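Local coordinates for flagella basal body P-ring formation protein FlgA (Salmonella typhimurium, PDB 3TEE) that takes part in assembly of the flagellar P-ring in the periplasm, where it may act as a chaperone or modulator of that process, at residues L33-M43 and G51-K63. Numbering follows the deposited sequence.
With GOL (glycerol), chain C.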
loop_
_atom_site.group_PDB
_atom_site.type_symbol
_atom_site.label_atom_id
_atom_site.label_comp_id
_atom_site.label_asym_id
_atom_site.label_seq_id
_atom_site.Cartn_x
_atom_site.Cartn_y
_atom_site.Cartn_z
ATOM N N LEU A 33 -2.682 -5.157 -36.650
ATOM C CA LEU A 33 -1.711 -4.145 -36.230
ATOM C C LEU A 33 -2.089 -2.784 -36.811
ATOM O O LEU A 33 -2.662 -2.730 -37.912
ATOM C CB LEU A 33 -0.275 -4.500 -36.686
ATOM C CG LEU A 33 0.462 -5.600 -35.910
ATOM C CD1 LEU A 33 1.786 -5.926 -36.600
ATOM C CD2 LEU A 33 0.717 -5.200 -34.445
ATOM N N PRO A 34 -1.773 -1.664 -36.118
ATOM C CA PRO A 34 -2.090 -0.335 -36.693
ATOM C C PRO A 34 -1.347 -0.097 -38.019
ATOM O O PRO A 34 -0.226 -0.584 -38.183
ATOM C CB PRO A 34 -1.620 0.634 -35.612
ATOM C CG PRO A 34 -0.655 -0.131 -34.804
ATOM C CD PRO A 34 -1.134 -1.529 -34.794
ATOM N N SER A 35 -1.979 0.603 -38.968
ATOM C CA SER A 35 -1.394 0.880 -40.291
ATOM C C SER A 35 -0.526 2.126 -40.294
ATOM O O SER A 35 0.328 2.257 -41.172
ATOM C CB SER A 35 -2.496 1.073 -41.329
ATOM O OG SER A 35 -3.398 -0.020 -41.332
ATOM N N CYS A 36 -0.808 3.100 -39.404
ATOM C CA CYS A 36 -0.060 4.349 -39.435
ATOM C C CYS A 36 1.367 4.212 -38.917
ATOM O O CYS A 36 1.709 3.229 -38.252
ATOM C CB CYS A 36 -0.821 5.469 -38.736
ATOM S SG CYS A 36 -0.989 5.222 -36.952
ATOM N N GLU A 37 2.190 5.222 -39.214
ATOM C CA GLU A 37 3.609 5.291 -38.852
ATOM C C GLU A 37 3.798 5.445 -37.336
ATOM O O GLU A 37 4.702 4.831 -36.765
ATOM C CB GLU A 37 4.206 6.515 -39.564
ATOM C CG GLU A 37 5.714 6.557 -39.668
ATOM C CD GLU A 37 6.195 7.746 -40.478
ATOM O OE1 GLU A 37 5.769 7.885 -41.647
ATOM O OE2 GLU A 37 6.984 8.552 -39.933
ATOM N N GLN A 38 2.973 6.309 -36.700
ATOM C CA GLN A 38 3.112 6.606 -35.286
ATOM C C GLN A 38 1.758 6.401 -34.564
ATOM O O GLN A 38 1.076 7.375 -34.267
ATOM C CB GLN A 38 3.644 8.059 -35.129
ATOM C CG GLN A 38 4.143 8.384 -33.709
ATOM C CD GLN A 38 4.307 9.872 -33.456
ATOM O OE1 GLN A 38 4.229 10.712 -34.363
ATOM N NE2 GLN A 38 4.426 10.238 -32.195
ATOM N N PRO A 39 1.325 5.153 -34.308
ATOM C CA PRO A 39 0.040 4.974 -33.605
ATOM C C PRO A 39 0.067 5.546 -32.197
ATOM O O PRO A 39 1.128 5.611 -31.582
ATOM C CB PRO A 39 -0.138 3.453 -33.557
ATOM C CG PRO A 39 1.201 2.879 -33.811
ATOM C CD PRO A 39 1.988 3.859 -34.594
ATOM N N ALA A 40 -1.092 5.988 -31.699
ATOM C CA ALA A 40 -1.186 6.450 -30.315
ATOM C C ALA A 40 -1.511 5.203 -29.473
ATOM O O ALA A 40 -2.521 4.547 -29.721
ATOM C CB ALA A 40 -2.289 7.493 -30.187
ATOM N N PHE A 41 -0.671 4.879 -28.488
ATOM C CA PHE A 41 -0.896 3.730 -27.595
ATOM C C PHE A 41 -1.504 4.178 -26.290
ATOM O O PHE A 41 -1.125 5.223 -25.747
ATOM C CB PHE A 41 0.411 2.997 -27.240
ATOM C CG PHE A 41 1.165 2.449 -28.421
ATOM C CD1 PHE A 41 0.530 1.643 -29.361
ATOM C CD2 PHE A 41 2.534 2.673 -28.553
ATOM C CE1 PHE A 41 1.232 1.128 -30.452
ATOM C CE2 PHE A 41 3.234 2.165 -29.654
ATOM C CZ PHE A 41 2.575 1.399 -30.596
ATOM N N SER A 42 -2.409 3.371 -25.770
ATOM C CA SER A 42 -3.036 3.654 -24.468
ATOM C C SER A 42 -3.499 2.365 -23.828
ATOM O O SER A 42 -3.681 1.336 -24.496
ATOM C CB SER A 42 -4.209 4.626 -24.593
ATOM O OG SER A 42 -5.222 4.092 -25.424
ATOM N N MET A 43 -3.632 2.419 -22.511
ATOM C CA MET A 43 -4.136 1.302 -21.716
ATOM C C MET A 43 -5.259 1.744 -20.782
ATOM O O MET A 43 -5.818 2.826 -20.954
ATOM C CB MET A 43 -3.002 0.686 -20.925
ATOM C CG MET A 43 -2.065 -0.117 -21.772
ATOM S SD MET A 43 -1.033 -1.132 -20.716
ATOM C CE MET A 43 -2.304 -2.104 -19.923
ATOM N N GLY A 51 3.131 -8.256 -17.927
ATOM C CA GLY A 51 2.506 -9.555 -18.122
ATOM C C GLY A 51 1.640 -9.469 -19.357
ATOM O O GLY A 51 1.971 -8.720 -20.290
ATOM N N ASN A 52 0.515 -10.200 -19.363
ATOM C CA ASN A 52 -0.410 -10.185 -20.499
ATOM C C ASN A 52 -1.319 -8.988 -20.414
ATOM O O ASN A 52 -2.160 -8.884 -19.517
ATOM C CB ASN A 52 -1.192 -11.508 -20.604
ATOM C CG ASN A 52 -0.299 -12.690 -20.855
ATOM O OD1 ASN A 52 0.645 -12.644 -21.649
ATOM N ND2 ASN A 52 -0.538 -13.759 -20.118
ATOM N N VAL A 53 -1.091 -8.015 -21.293
ATOM C CA VAL A 53 -1.886 -6.794 -21.228
ATOM C C VAL A 53 -2.532 -6.468 -22.564
ATOM O O VAL A 53 -2.066 -6.910 -23.609
ATOM C CB VAL A 53 -1.094 -5.581 -20.656
ATOM C CG1 VAL A 53 -0.581 -5.843 -19.223
ATOM C CG2 VAL A 53 0.052 -5.180 -21.572
ATOM N N ASN A 54 -3.573 -5.638 -22.528
ATOM C CA ASN A 54 -4.217 -5.193 -23.753
ATOM C C ASN A 54 -3.779 -3.754 -23.997
ATOM O O ASN A 54 -3.766 -2.943 -23.069
ATOM C CB ASN A 54 -5.753 -5.289 -23.648
ATOM C CG ASN A 54 -6.247 -6.713 -23.434
ATOM O OD1 ASN A 54 -5.864 -7.649 -24.142
ATOM N ND2 ASN A 54 -7.107 -6.903 -22.441
ATOM N N VAL A 55 -3.382 -3.454 -25.230
ATOM C CA VAL A 55 -2.968 -2.099 -25.610
ATOM C C VAL A 55 -3.880 -1.625 -26.719
ATOM O O VAL A 55 -4.019 -2.322 -27.726
ATOM C CB VAL A 55 -1.489 -2.053 -26.074
ATOM C CG1 VAL A 55 -1.115 -0.668 -26.631
ATOM C CG2 VAL A 55 -0.548 -2.454 -24.947
ATOM N N VAL A 56 -4.429 -0.417 -26.571
ATOM C CA VAL A 56 -5.222 0.212 -27.607
ATOM C C VAL A 56 -4.218 0.985 -28.481
ATOM O O VAL A 56 -3.378 1.713 -27.954
ATOM C CB VAL A 56 -6.348 1.115 -27.039
ATOM C CG1 VAL A 56 -7.056 1.876 -28.165
ATOM C CG2 VAL A 56 -7.356 0.269 -26.252
ATOM N N ALA A 57 -4.259 0.765 -29.795
ATOM C CA ALA A 57 -3.366 1.459 -30.730
ATOM C C ALA A 57 -4.249 2.193 -31.719
ATOM O O ALA A 57 -5.031 1.564 -32.449
ATOM C CB ALA A 57 -2.458 0.464 -31.448
ATOM N N ARG A 58 -4.184 3.529 -31.699
ATOM C CA ARG A 58 -5.046 4.328 -32.563
ATOM C C ARG A 58 -4.298 4.918 -33.726
ATOM O O ARG A 58 -3.186 5.389 -33.550
ATOM C CB ARG A 58 -5.709 5.481 -31.780
ATOM C CG ARG A 58 -6.801 5.049 -30.796
ATOM C CD ARG A 58 -7.454 6.302 -30.216
ATOM N NE ARG A 58 -8.641 6.020 -29.403
ATOM C CZ ARG A 58 -8.601 5.632 -28.136
ATOM N NH1 ARG A 58 -9.725 5.408 -27.470
ATOM N NH2 ARG A 58 -7.439 5.445 -27.527
ATOM N N CYS A 59 -4.951 4.971 -34.879
ATOM C CA CYS A 59 -4.487 5.631 -36.109
ATOM C C CYS A 59 -5.715 6.347 -36.622
ATOM O O CYS A 59 -6.827 6.087 -36.134
ATOM C CB CYS A 59 -4.010 4.610 -37.147
ATOM S SG CYS A 59 -2.451 3.799 -36.759
ATOM N N ALA A 60 -5.556 7.205 -37.647
ATOM C CA ALA A 60 -6.714 7.802 -38.303
ATOM C C ALA A 60 -7.589 6.596 -38.786
ATOM O O ALA A 60 -7.047 5.649 -39.367
ATOM C CB ALA A 60 -6.255 8.621 -39.505
ATOM N N ASN A 61 -8.890 6.590 -38.473
ATOM C CA ASN A 61 -9.802 5.482 -38.850
ATOM C C ASN A 61 -9.496 4.096 -38.287
ATOM O O ASN A 61 -10.024 3.111 -38.818
ATOM C CB ASN A 61 -10.047 5.394 -40.390
ATOM C CG ASN A 61 -10.141 6.727 -41.058
ATOM O OD1 ASN A 61 -11.003 7.546 -40.738
ATOM N ND2 ASN A 61 -9.188 6.995 -41.928
ATOM N N GLU A 62 -8.667 3.988 -37.217
ATOM C CA GLU A 62 -8.431 2.688 -36.595
ATOM C C GLU A 62 -8.338 2.791 -35.102
ATOM O O GLU A 62 -7.692 3.696 -34.590
ATOM C CB GLU A 62 -7.132 2.006 -37.080
ATOM C CG GLU A 62 -7.063 1.710 -38.568
ATOM C CD GLU A 62 -5.700 1.254 -39.053
ATOM O OE1 GLU A 62 -4.924 0.700 -38.244
ATOM O OE2 GLU A 62 -5.425 1.420 -40.259
ATOM N N LYS A 63 -8.871 1.793 -34.408
ATOM C CA LYS A 63 -8.710 1.641 -32.974
ATOM C C LYS A 63 -8.422 0.150 -32.760
ATOM O O LYS A 63 -9.347 -0.648 -32.617
ATOM C CB LYS A 63 -9.958 2.130 -32.204
ATOM C CG LYS A 63 -9.799 1.950 -30.695
ATOM C CD LYS A 63 -11.102 2.284 -29.967
ATOM C CE LYS A 63 -10.893 2.281 -28.476
ATOM N NZ LYS A 63 -12.194 2.368 -27.767
HETATM C C1 GOL C . -7.836 5.338 -24.482
HETATM O O1 GOL C . -8.622 6.371 -23.899
HETATM C C2 GOL C . -8.313 3.918 -24.110
HETATM O O2 GOL C . -7.172 3.067 -23.849
HETATM C C3 GOL C . -9.122 3.303 -25.255
HETATM O O3 GOL C . -10.499 3.046 -24.936
HETATM O O HOH W 1 -4.659 4.938 -27.881
#
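Cys36 and Cys59 form a disulfide at one end of an antiparallel beta hairpin, in which the edge strand 40-42 lies along strand 53-59 at the rim of the N-terminal sheet. The SG atoms of Cys36 and Cys59 are 2.0 Å apart, with a C-S-S-C torsion of -73°. Beyond the disulfide, Ala40 and Arg58 make a hydrogen-bonded pair, Arg58 N to Ala40 O at 2.8 Å, and Ser42 with Val56 makes the next, Val56 N to Ser42 O at 2.8 Å.

Between them sits the non-hydrogen-bonded pair Phe41 and Ala57. With CG beside its backbone N (chi1 -59°), Phe41 brings its ring edge to the methyl, CD1 to Ala57 CB 3.8 Å, on the face packed against helix 2-14, where it also meets Trp10. Pro34 comes to the same methyl, CG to Ala57 CB 3.9 Å. On the other face, the extended Arg58 side chain reaches along to Ser42; a water accepts from Arg58 NH2 and donates to Ala40 O, and a glycerol, probably from the crystallisation liquor, hydrogen-bonds Ser42 OG through its O2.

Next to the disulfide, the Glu62 carboxylate grips Ser35 twice: Ser35 OG donates to the syn lone pair of OE2 at 2.7 Å, and Ser35 N to OE1 at 3.0 Å. Arg64 pairs with OE1 too, probably stabilising the negative charge. One covalent link and a two-pronged carboxylate thus fasten the loop before the short edge strand to the sheet.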